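Local coordinates for N-acetyltransferase domain-containing protein (Pyrococcus horikoshii, PDB 1WWZ) that binds acetyl-coenzyme A and, as a member of the GNAT family, probably transfers its acetyl group to an acceptor that is not known, at residues A[19-24]-A[37-42]; A[50-55]-A[71-76]; A[81-86]-A[118-123]. All blocks are in the same frame, centred on the assembly; numbering follows the deposited sequence.

Interaction 1 (A[19-24]-A[37-42]); sequences ELIDVY and EGRDYA
Arg39 reaches across to helix 14-27 and lays its guanidinium over Ile21 while its end engages Asp22, so one flat group does both apolar and ionic work. Ile21 CG2 sits over the centre of one guanidinium face, 3.4 Å from Arg39 CZ, and the two side chains cross at about a right angle. A chi1 of -66° in Ile21 leaves CG2, not CG1, trans to the main-chain N and facing the arginine. Asp22 OD1 lies at the guanidinium edge and accepts hydrogen bonds from both terminal nitrogens in a salt bridge, NH1 of Arg39 at 2.7 Å and NH2 of Arg39 at 2.9 Å. Both bonds are noticeably bent, and the carboxylate and guanidinium planes are turned 46° apart. A bend at chi3 turns the arginine chain toward this carboxylate.

These residues join the first two long helices of a GNAT-family fold, 14-27 and 38-53, whose local axes pass 9.6 Å apart at 112°. Ala42 CB points at helix 14-27 and meets CD2 of Tyr24 at 3.4 Å, while Ala42 CA stands over one face of that ring, offset toward the rim. The Tyr24 hydroxyl, hydrogen-bonded to Gly35 O, meets the edge of the Tyr41 ring, with OH of Tyr24 3.3 Å from CE2 of Tyr41.

Interaction 2 (A[50-55]-A[71-76]); sequences WKKASD and VCDKDW
Lys74 NZ meets Asp55 OD2 at 3.0 Å in a salt bridge that ties the corner at 74-75 in strand 65-78 to the 3-10 turn that follows helix 38-53. Followed outward from CB, the lysine begins with CG between its backbone N and carbonyl carbon (chi1 66°), then runs extended as far as CE. CD is the first atom to come near the carboxylate, and CE passes 3.7 Å from Asp55 OD2. A final bend at chi4 delivers NZ to that oxygen from above the carboxylate plane, 35° out of it, with the two side chains crossing at about a right angle. Asp55 OD1 has a second cationic partner in Lys8, so the carboxylate is held from both of its oxygens, and the two positive charges would be expected to favour its ionised form.

Deeper in, Ala53 is the buried centre of the contact. Its CB lies 3.7 Å from Cys72 O and 3.8 Å from Asp73 CG, and also packs on CG1 of Val71. Asp73 uses its oxygens differently. OD1 accepts from Asp75 N at 2.8 Å, an Asx turn that shapes the corner of the chain, and a water donates to both Asp73 OD1 and Lys52 O, bridging the segments. OD2 is hydrogen-bonded to His89 NE2 and lies 3.8 Å from CG of Lys52, which in turn approaches the edge of the Trp76 ring.

The C-terminal end of helix 38-53 rests on strand 65-78 of the central sheet, where strand 83-93 pairs antiparallel with 71-76 through backbone hydrogen bonds, while Cys72 packs on helix 102-115.

Interaction 3 (A[81-86]-A[118-123]); sequences EGRIVG and NDTIEL
With chi1 near 60° in both Arg83 and Asp119, each CG lies between its own backbone N and carbonyl carbon, and the two side chains meet at about a right angle where their strands, parallel at Gly86 and Ile121, run at 79° to each other. Strands 83-93 and 120-126 belong to a beta-alpha-beta unit of the GNAT fold, connected through helix 102-115. Arg83 is extended from CG to NE, and its NH2 reaches Asp119 OD1 at 3.2 Å in a salt bridge, on the syn side and in the guanidinium plane; the bond from NH1 is weak. Thr120 OG1 donates to the same oxygen at 2.6 Å, giving it two donors.

Gly86 N bonds Thr120 O, and Glu122 N bonds Gly86 O, both at 2.8 Å. Asn118 OD1 comes within 3.2 Å of Gly86 CA. Val85 packs against Thr120 and Glu122 CB. Glu81 and Glu122 approach as like charges, but both pair with Arg152, which probably offsets the repulsion; Glu122 OE1 also bonds Ser78 OG, and Glu81 OE1 pairs with Arg156. Asn118 ND2 bonds Lys74 O and, at 2.9 Å, a water that donates to Ile84 O at 2.7 Å.

From the N terminus, interaction 1 comes first and closes a short, largely helical loop between helices 14-27 and 38-53. The second of these helices runs on into interaction 2, which closes a loop of strands by setting the helix end on strand 65-78. Interaction 3 spans the longest connection, through helix 102-115, and completes the beta-alpha-beta unit. All three follow in series, with none crossing or enclosing another. Interactions 2 and 3 touch directly: Trp76 O probably bonds Val85 N, and Lys74 O probably bonds Asn118 ND2. Interactions 1 and 3 lie on opposite sides of the chain's centre, and interaction 2 joins the helix shared with interaction 1 to the sheet used by interaction 3.

Interaction 1 (A[19-24]-A[37-42])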
loop_
_atom_site.group_PDB
_atom_site.type_symbol
_atom_site.label_atom_id
_atom_site.label_comp_id
_atom_site.label_asym_id
_atom_site.label_seq_id
_atom_site.Cartn_x
_atom_site.Cartn_y
_atom_site.Cartn_z
ATOM N N GLU A 19 8.814 13.396 -19.296
ATOM C CA GLU A 19 9.256 12.986 -17.967
ATOM C C GLU A 19 9.169 11.475 -17.803
ATOM O O GLU A 19 10.068 10.849 -17.241
ATOM C CB GLU A 19 8.397 13.640 -16.882
ATOM C CG GLU A 19 8.563 15.137 -16.739
ATOM C CD GLU A 19 7.734 15.687 -15.594
ATOM O OE1 GLU A 19 7.925 15.223 -14.449
ATOM O OE2 GLU A 19 6.892 16.578 -15.839
ATOM N N LEU A 20 8.075 10.893 -18.284
ATOM C CA LEU A 20 7.893 9.453 -18.176
ATOM C C LEU A 20 8.977 8.735 -18.966
ATOM O O LEU A 20 9.504 7.711 -18.529
ATOM C CB LEU A 20 6.506 9.047 -18.686
ATOM C CG LEU A 20 5.335 9.485 -17.798
ATOM C CD1 LEU A 20 4.027 9.218 -18.510
ATOM C CD2 LEU A 20 5.383 8.744 -16.466
ATOM N N ILE A 21 9.315 9.277 -20.130
ATOM C CA ILE A 21 10.349 8.671 -20.950
ATOM C C ILE A 21 11.686 8.695 -20.212
ATOM O O ILE A 21 12.395 7.690 -20.180
ATOM C CB ILE A 21 10.473 9.395 -22.309
ATOM C CG1 ILE A 21 9.192 9.173 -23.120
ATOM C CG2 ILE A 21 11.681 8.872 -23.071
ATOM C CD1 ILE A 21 9.170 9.877 -24.465
ATOM N N ASP A 22 12.022 9.832 -19.605
ATOM C CA ASP A 22 13.277 9.950 -18.858
ATOM C C ASP A 22 13.333 8.906 -17.739
ATOM O O ASP A 22 14.344 8.225 -17.557
ATOM C CB ASP A 22 13.427 11.351 -18.244
ATOM C CG ASP A 22 13.503 12.451 -19.288
ATOM O OD1 ASP A 22 13.796 12.153 -20.465
ATOM O OD2 ASP A 22 13.283 13.627 -18.922
ATOM N N VAL A 23 12.241 8.788 -16.989
ATOM C CA VAL A 23 12.162 7.823 -15.897
ATOM C C VAL A 23 12.327 6.410 -16.443
ATOM O O VAL A 23 13.058 5.590 -15.884
ATOM C CB VAL A 23 10.797 7.919 -15.166
ATOM C CG1 VAL A 23 10.615 6.729 -14.229
ATOM C CG2 VAL A 23 10.718 9.221 -14.387
ATOM N N TYR A 24 11.637 6.136 -17.544
ATOM C CA TYR A 24 11.691 4.831 -18.183
ATOM C C TYR A 24 13.115 4.501 -18.633
ATOM O O TYR A 24 13.637 3.429 -18.329
ATOM C CB TYR A 24 10.745 4.822 -19.385
ATOM C CG TYR A 24 10.693 3.516 -20.142
ATOM C CD1 TYR A 24 9.626 2.631 -19.976
ATOM C CD2 TYR A 24 11.694 3.179 -21.051
ATOM C CE1 TYR A 24 9.559 1.446 -20.706
ATOM C CE2 TYR A 24 11.637 2.004 -21.780
ATOM C CZ TYR A 24 10.569 1.141 -21.606
ATOM O OH TYR A 24 10.508 -0.014 -22.345
ATOM N N GLU A 37 15.692 -0.215 -26.965
ATOM C CA GLU A 37 16.756 0.778 -27.123
ATOM C C GLU A 37 16.235 2.088 -27.700
ATOM O O GLU A 37 15.445 2.091 -28.644
ATOM C CB GLU A 37 17.868 0.234 -28.031
ATOM C CG GLU A 37 18.680 -0.906 -27.418
ATOM C CD GLU A 37 19.796 -0.422 -26.504
ATOM O OE1 GLU A 37 19.703 0.723 -26.008
ATOM O OE2 GLU A 37 20.754 -1.192 -26.276
ATOM N N GLY A 38 16.680 3.200 -27.124
ATOM C CA GLY A 38 16.267 4.506 -27.602
ATOM C C GLY A 38 14.994 5.042 -26.981
ATOM O O GLY A 38 14.133 4.285 -26.537
ATOM N N ARG A 39 14.879 6.365 -26.961
ATOM C CA ARG A 39 13.712 7.031 -26.400
ATOM C C ARG A 39 12.456 6.780 -27.237
ATOM O O ARG A 39 11.340 6.856 -26.726
ATOM C CB ARG A 39 13.976 8.536 -26.291
ATOM C CG ARG A 39 15.084 8.903 -25.310
ATOM C CD ARG A 39 15.383 10.394 -25.345
ATOM N NE ARG A 39 14.266 11.205 -24.867
ATOM C CZ ARG A 39 13.941 11.354 -23.587
ATOM N NH1 ARG A 39 14.649 10.748 -22.644
ATOM N NH2 ARG A 39 12.905 12.110 -23.250
ATOM N N ASP A 40 12.639 6.482 -28.521
ATOM C CA ASP A 40 11.511 6.221 -29.411
ATOM C C ASP A 40 10.717 4.998 -28.961
ATOM O O ASP A 40 9.488 5.040 -28.909
ATOM C CB ASP A 40 11.995 6.019 -30.850
ATOM C CG ASP A 40 12.535 7.292 -31.466
ATOM O OD1 ASP A 40 13.499 7.862 -30.911
ATOM O OD2 ASP A 40 11.997 7.721 -32.506
ATOM N N TYR A 41 11.415 3.911 -28.648
ATOM C CA TYR A 41 10.748 2.696 -28.189
ATOM C C TYR A 41 9.913 3.041 -26.957
ATOM O O TYR A 41 8.728 2.706 -26.876
ATOM C CB TYR A 41 11.773 1.620 -27.819
ATOM C CG TYR A 41 11.153 0.338 -27.302
ATOM C CD1 TYR A 41 11.005 -0.774 -28.127
ATOM C CD2 TYR A 41 10.696 0.244 -25.986
ATOM C CE1 TYR A 41 10.417 -1.951 -27.653
ATOM C CE2 TYR A 41 10.106 -0.923 -25.506
ATOM C CZ TYR A 41 9.972 -2.016 -26.343
ATOM O OH TYR A 41 9.394 -3.173 -25.866
ATOM N N ALA A 42 10.547 3.718 -26.002
ATOM C CA ALA A 42 9.886 4.119 -24.766
ATOM C C ALA A 42 8.682 5.008 -25.046
ATOM O O ALA A 42 7.608 4.797 -24.493
ATOM C CB ALA A 42 10.874 4.852 -23.858
#

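Interaction 2 (A[50-55]-A[71-76])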
loop_
_atom_site.group_PDB
_atom_site.type_symbol
_atom_site.label_atom_id
_atom_site.label_comp_id
_atom_site.label_asym_id
_atom_site.label_seq_id
_atom_site.Cartn_x
_atom_site.Cartn_y
_atom_site.Cartn_z
ATOM N N TRP A 50 -0.904 4.366 -22.312
ATOM C CA TRP A 50 -1.839 5.429 -21.966
ATOM C C TRP A 50 -3.170 5.247 -22.686
ATOM O O TRP A 50 -4.232 5.355 -22.079
ATOM C CB TRP A 50 -1.242 6.795 -22.320
ATOM C CG TRP A 50 -2.187 7.943 -22.104
ATOM C CD1 TRP A 50 -2.867 8.636 -23.063
ATOM C CD2 TRP A 50 -2.568 8.516 -20.845
ATOM N NE1 TRP A 50 -3.649 9.607 -22.481
ATOM C CE2 TRP A 50 -3.483 9.557 -21.121
ATOM C CE3 TRP A 50 -2.224 8.254 -19.513
ATOM C CZ2 TRP A 50 -4.061 10.335 -20.112
ATOM C CZ3 TRP A 50 -2.801 9.031 -18.505
ATOM C CH2 TRP A 50 -3.709 10.060 -18.815
ATOM N N LYS A 51 -3.115 4.957 -23.980
ATOM C CA LYS A 51 -4.339 4.779 -24.742
ATOM C C LYS A 51 -5.134 3.578 -24.243
ATOM O O LYS A 51 -6.359 3.619 -24.164
ATOM C CB LYS A 51 -4.015 4.618 -26.230
ATOM C CG LYS A 51 -5.243 4.600 -27.119
ATOM C CD LYS A 51 -4.857 4.605 -28.584
ATOM C CE LYS A 51 -6.083 4.481 -29.477
ATOM N NZ LYS A 51 -5.696 4.180 -30.885
ATOM N N LYS A 52 -4.421 2.521 -23.872
ATOM C CA LYS A 52 -5.050 1.295 -23.404
ATOM C C LYS A 52 -5.532 1.320 -21.957
ATOM O O LYS A 52 -6.572 0.730 -21.640
ATOM C CB LYS A 52 -4.070 0.131 -23.571
ATOM C CG LYS A 52 -4.728 -1.217 -23.784
ATOM C CD LYS A 52 -5.456 -1.254 -25.119
ATOM C CE LYS A 52 -4.519 -0.877 -26.262
ATOM N NZ LYS A 52 -4.921 0.384 -26.956
ATOM N N ALA A 53 -4.798 2.001 -21.080
ATOM C CA ALA A 53 -5.162 2.014 -19.664
ATOM C C ALA A 53 -4.867 3.301 -18.890
ATOM O O ALA A 53 -4.348 3.255 -17.770
ATOM C CB ALA A 53 -4.482 0.829 -18.970
ATOM N N SER A 54 -5.215 4.443 -19.469
ATOM C CA SER A 54 -4.978 5.721 -18.809
ATOM C C SER A 54 -5.611 5.775 -17.419
ATOM O O SER A 54 -5.060 6.382 -16.501
ATOM C CB SER A 54 -5.528 6.862 -19.668
ATOM O OG SER A 54 -6.887 6.635 -19.997
ATOM N N ASP A 55 -6.762 5.127 -17.266
ATOM C CA ASP A 55 -7.471 5.119 -15.992
ATOM C C ASP A 55 -6.666 4.513 -14.842
ATOM O O ASP A 55 -6.978 4.749 -13.679
ATOM C CB ASP A 55 -8.800 4.372 -16.142
ATOM C CG ASP A 55 -9.658 4.448 -14.894
ATOM O OD1 ASP A 55 -9.843 5.566 -14.366
ATOM O OD2 ASP A 55 -10.153 3.393 -14.443
ATOM N N VAL A 71 1.546 1.133 -14.725
ATOM C CA VAL A 71 0.373 1.151 -15.590
ATOM C C VAL A 71 -0.496 -0.046 -15.254
ATOM O O VAL A 71 -0.101 -1.185 -15.486
ATOM C CB VAL A 71 0.798 1.089 -17.067
ATOM C CG1 VAL A 71 -0.426 1.097 -17.973
ATOM C CG2 VAL A 71 1.707 2.274 -17.380
ATOM N N CYS A 72 -1.675 0.234 -14.706
ATOM C CA CYS A 72 -2.618 -0.798 -14.279
ATOM C C CYS A 72 -3.834 -0.849 -15.199
ATOM O O CYS A 72 -4.533 0.147 -15.366
ATOM C CB CYS A 72 -3.060 -0.502 -12.848
ATOM S SG CYS A 72 -1.693 0.047 -11.784
ATOM N N ASP A 73 -4.086 -2.016 -15.782
ATOM C CA ASP A 73 -5.202 -2.198 -16.708
ATOM C C ASP A 73 -6.293 -3.067 -16.087
ATOM O O ASP A 73 -6.102 -4.264 -15.909
ATOM C CB ASP A 73 -4.692 -2.868 -17.987
ATOM C CG ASP A 73 -5.662 -2.739 -19.147
ATOM O OD1 ASP A 73 -6.882 -2.631 -18.901
ATOM O OD2 ASP A 73 -5.198 -2.759 -20.307
ATOM N N LYS A 74 -7.441 -2.470 -15.779
ATOM C CA LYS A 74 -8.542 -3.223 -15.178
ATOM C C LYS A 74 -9.341 -3.977 -16.238
ATOM O O LYS A 74 -10.245 -4.744 -15.911
ATOM C CB LYS A 74 -9.480 -2.273 -14.424
ATOM C CG LYS A 74 -10.219 -1.290 -15.326
ATOM C CD LYS A 74 -11.182 -0.415 -14.536
ATOM C CE LYS A 74 -12.085 0.399 -15.460
ATOM N NZ LYS A 74 -11.322 1.328 -16.348
ATOM N N ASP A 75 -8.997 -3.767 -17.504
ATOM C CA ASP A 75 -9.721 -4.401 -18.598
ATOM C C ASP A 75 -8.818 -5.131 -19.590
ATOM O O ASP A 75 -8.801 -4.817 -20.781
ATOM C CB ASP A 75 -10.556 -3.332 -19.311
ATOM C CG ASP A 75 -11.393 -3.895 -20.440
ATOM O OD1 ASP A 75 -11.994 -4.972 -20.257
ATOM O OD2 ASP A 75 -11.458 -3.243 -21.505
ATOM N N TRP A 76 -8.083 -6.125 -19.101
ATOM C CA TRP A 76 -7.177 -6.879 -19.956
ATOM C C TRP A 76 -7.638 -8.311 -20.204
ATOM O O TRP A 76 -7.892 -9.070 -19.270
ATOM C CB TRP A 76 -5.778 -6.906 -19.338
ATOM C CG TRP A 76 -4.755 -7.467 -20.259
ATOM C CD1 TRP A 76 -4.124 -8.674 -20.157
ATOM C CD2 TRP A 76 -4.254 -6.849 -21.451
ATOM N NE1 TRP A 76 -3.260 -8.846 -21.213
ATOM C CE2 TRP A 76 -3.321 -7.741 -22.022
ATOM C CE3 TRP A 76 -4.506 -5.629 -22.091
ATOM C CZ2 TRP A 76 -2.633 -7.449 -23.208
ATOM C CZ3 TRP A 76 -3.822 -5.339 -23.273
ATOM C CH2 TRP A 76 -2.899 -6.249 -23.814
HETATM O O HOH W 1 -8.224 -0.373 -19.585
#

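Interaction 3 (A[81-86]-A[118-123])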
loop_
_atom_site.group_PDB
_atom_site.type_symbol
_atom_site.label_atom_id
_atom_site.label_comp_id
_atom_site.label_asym_id
_atom_site.label_seq_id
_atom_site.Cartn_x
_atom_site.Cartn_y
_atom_site.Cartn_z
ATOM N N GLU A 81 -6.004 -17.139 -19.162
ATOM C CA GLU A 81 -7.051 -17.245 -18.149
ATOM C C GLU A 81 -8.408 -17.348 -18.842
ATOM O O GLU A 81 -9.429 -17.617 -18.208
ATOM C CB GLU A 81 -7.043 -16.020 -17.231
ATOM C CG GLU A 81 -5.726 -15.778 -16.511
ATOM C CD GLU A 81 -5.293 -16.959 -15.663
ATOM O OE1 GLU A 81 -6.116 -17.457 -14.869
ATOM O OE2 GLU A 81 -4.127 -17.386 -15.785
ATOM N N GLY A 82 -8.406 -17.117 -20.151
ATOM C CA GLY A 82 -9.631 -17.193 -20.927
ATOM C C GLY A 82 -10.704 -16.198 -20.532
ATOM O O GLY A 82 -11.889 -16.448 -20.759
ATOM N N ARG A 83 -10.306 -15.068 -19.952
ATOM C CA ARG A 83 -11.270 -14.059 -19.531
ATOM C C ARG A 83 -10.593 -12.733 -19.200
ATOM O O ARG A 83 -9.369 -12.626 -19.236
ATOM C CB ARG A 83 -12.041 -14.561 -18.309
ATOM C CG ARG A 83 -11.152 -14.862 -17.115
ATOM C CD ARG A 83 -11.864 -15.734 -16.095
ATOM N NE ARG A 83 -10.986 -16.062 -14.973
ATOM C CZ ARG A 83 -10.794 -15.271 -13.924
ATOM N NH1 ARG A 83 -11.424 -14.110 -13.856
ATOM N NH2 ARG A 83 -9.974 -15.633 -12.945
ATOM N N ILE A 84 -11.396 -11.724 -18.887
ATOM C CA ILE A 84 -10.873 -10.410 -18.537
ATOM C C ILE A 84 -10.189 -10.477 -17.177
ATOM O O ILE A 84 -10.738 -11.030 -16.224
ATOM C CB ILE A 84 -12.004 -9.350 -18.456
ATOM C CG1 ILE A 84 -12.623 -9.141 -19.840
ATOM C CG2 ILE A 84 -11.460 -8.040 -17.888
ATOM C CD1 ILE A 84 -11.643 -8.664 -20.881
ATOM N N VAL A 85 -8.985 -9.918 -17.093
ATOM C CA VAL A 85 -8.238 -9.898 -15.840
ATOM C C VAL A 85 -7.563 -8.543 -15.700
ATOM O O VAL A 85 -7.652 -7.698 -16.594
ATOM C CB VAL A 85 -7.131 -10.995 -15.802
ATOM C CG1 VAL A 85 -7.747 -12.373 -15.954
ATOM C CG2 VAL A 85 -6.098 -10.738 -16.895
ATOM N N GLY A 86 -6.904 -8.331 -14.567
ATOM C CA GLY A 86 -6.194 -7.086 -14.364
ATOM C C GLY A 86 -4.794 -7.332 -14.883
ATOM O O GLY A 86 -4.341 -8.475 -14.924
ATOM N N ASN A 118 -10.792 -6.653 -10.609
ATOM C CA ASN A 118 -10.383 -8.004 -10.976
ATOM C C ASN A 118 -9.988 -8.901 -9.813
ATOM O O ASN A 118 -9.441 -8.431 -8.820
ATOM C CB ASN A 118 -9.205 -7.921 -11.955
ATOM C CG ASN A 118 -9.302 -6.726 -12.890
ATOM O OD1 ASN A 118 -8.588 -5.730 -12.725
ATOM N ND2 ASN A 118 -10.191 -6.814 -13.873
ATOM N N ASP A 119 -10.260 -10.196 -9.949
ATOM C CA ASP A 119 -9.901 -11.166 -8.919
ATOM C C ASP A 119 -8.586 -11.824 -9.320
ATOM O O ASP A 119 -8.100 -12.737 -8.653
ATOM C CB ASP A 119 -10.983 -12.248 -8.770
ATOM C CG ASP A 119 -11.203 -13.050 -10.049
ATOM O OD1 ASP A 119 -10.222 -13.333 -10.766
ATOM O OD2 ASP A 119 -12.363 -13.418 -10.330
ATOM N N THR A 120 -8.020 -11.346 -10.425
ATOM C CA THR A 120 -6.770 -11.881 -10.943
ATOM C C THR A 120 -5.955 -10.773 -11.601
ATOM O O THR A 120 -6.507 -9.922 -12.297
ATOM C CB THR A 120 -7.040 -12.968 -12.000
ATOM O OG1 THR A 120 -7.833 -14.009 -11.422
ATOM C CG2 THR A 120 -5.741 -13.556 -12.505
ATOM N N ILE A 121 -4.646 -10.780 -11.364
ATOM C CA ILE A 121 -3.757 -9.792 -11.965
ATOM C C ILE A 121 -2.638 -10.544 -12.674
ATOM O O ILE A 121 -1.970 -11.391 -12.082
ATOM C CB ILE A 121 -3.151 -8.843 -10.915
ATOM C CG1 ILE A 121 -4.274 -8.097 -10.188
ATOM C CG2 ILE A 121 -2.218 -7.834 -11.599
ATOM C CD1 ILE A 121 -3.799 -7.237 -9.037
ATOM N N GLU A 122 -2.444 -10.227 -13.948
ATOM C CA GLU A 122 -1.437 -10.886 -14.770
ATOM C C GLU A 122 -0.351 -9.917 -15.236
ATOM O O GLU A 122 -0.604 -8.723 -15.408
ATOM C CB GLU A 122 -2.137 -11.521 -15.978
ATOM C CG GLU A 122 -1.240 -12.206 -16.992
ATOM C CD GLU A 122 -2.040 -12.745 -18.165
ATOM O OE1 GLU A 122 -2.549 -13.885 -18.084
ATOM O OE2 GLU A 122 -2.182 -12.015 -19.168
ATOM N N LEU A 123 0.858 -10.434 -15.429
ATOM C CA LEU A 123 1.968 -9.610 -15.898
ATOM C C LEU A 123 3.055 -10.470 -16.522
ATOM O O LEU A 123 3.120 -11.678 -16.290
ATOM C CB LEU A 123 2.564 -8.790 -14.741
ATOM C CG LEU A 123 3.233 -9.580 -13.606
ATOM C CD1 LEU A 123 4.662 -9.955 -14.009
ATOM C CD2 LEU A 123 3.268 -8.737 -12.334
HETATM O O HOH W 2 -11.602 -9.328 -14.248
#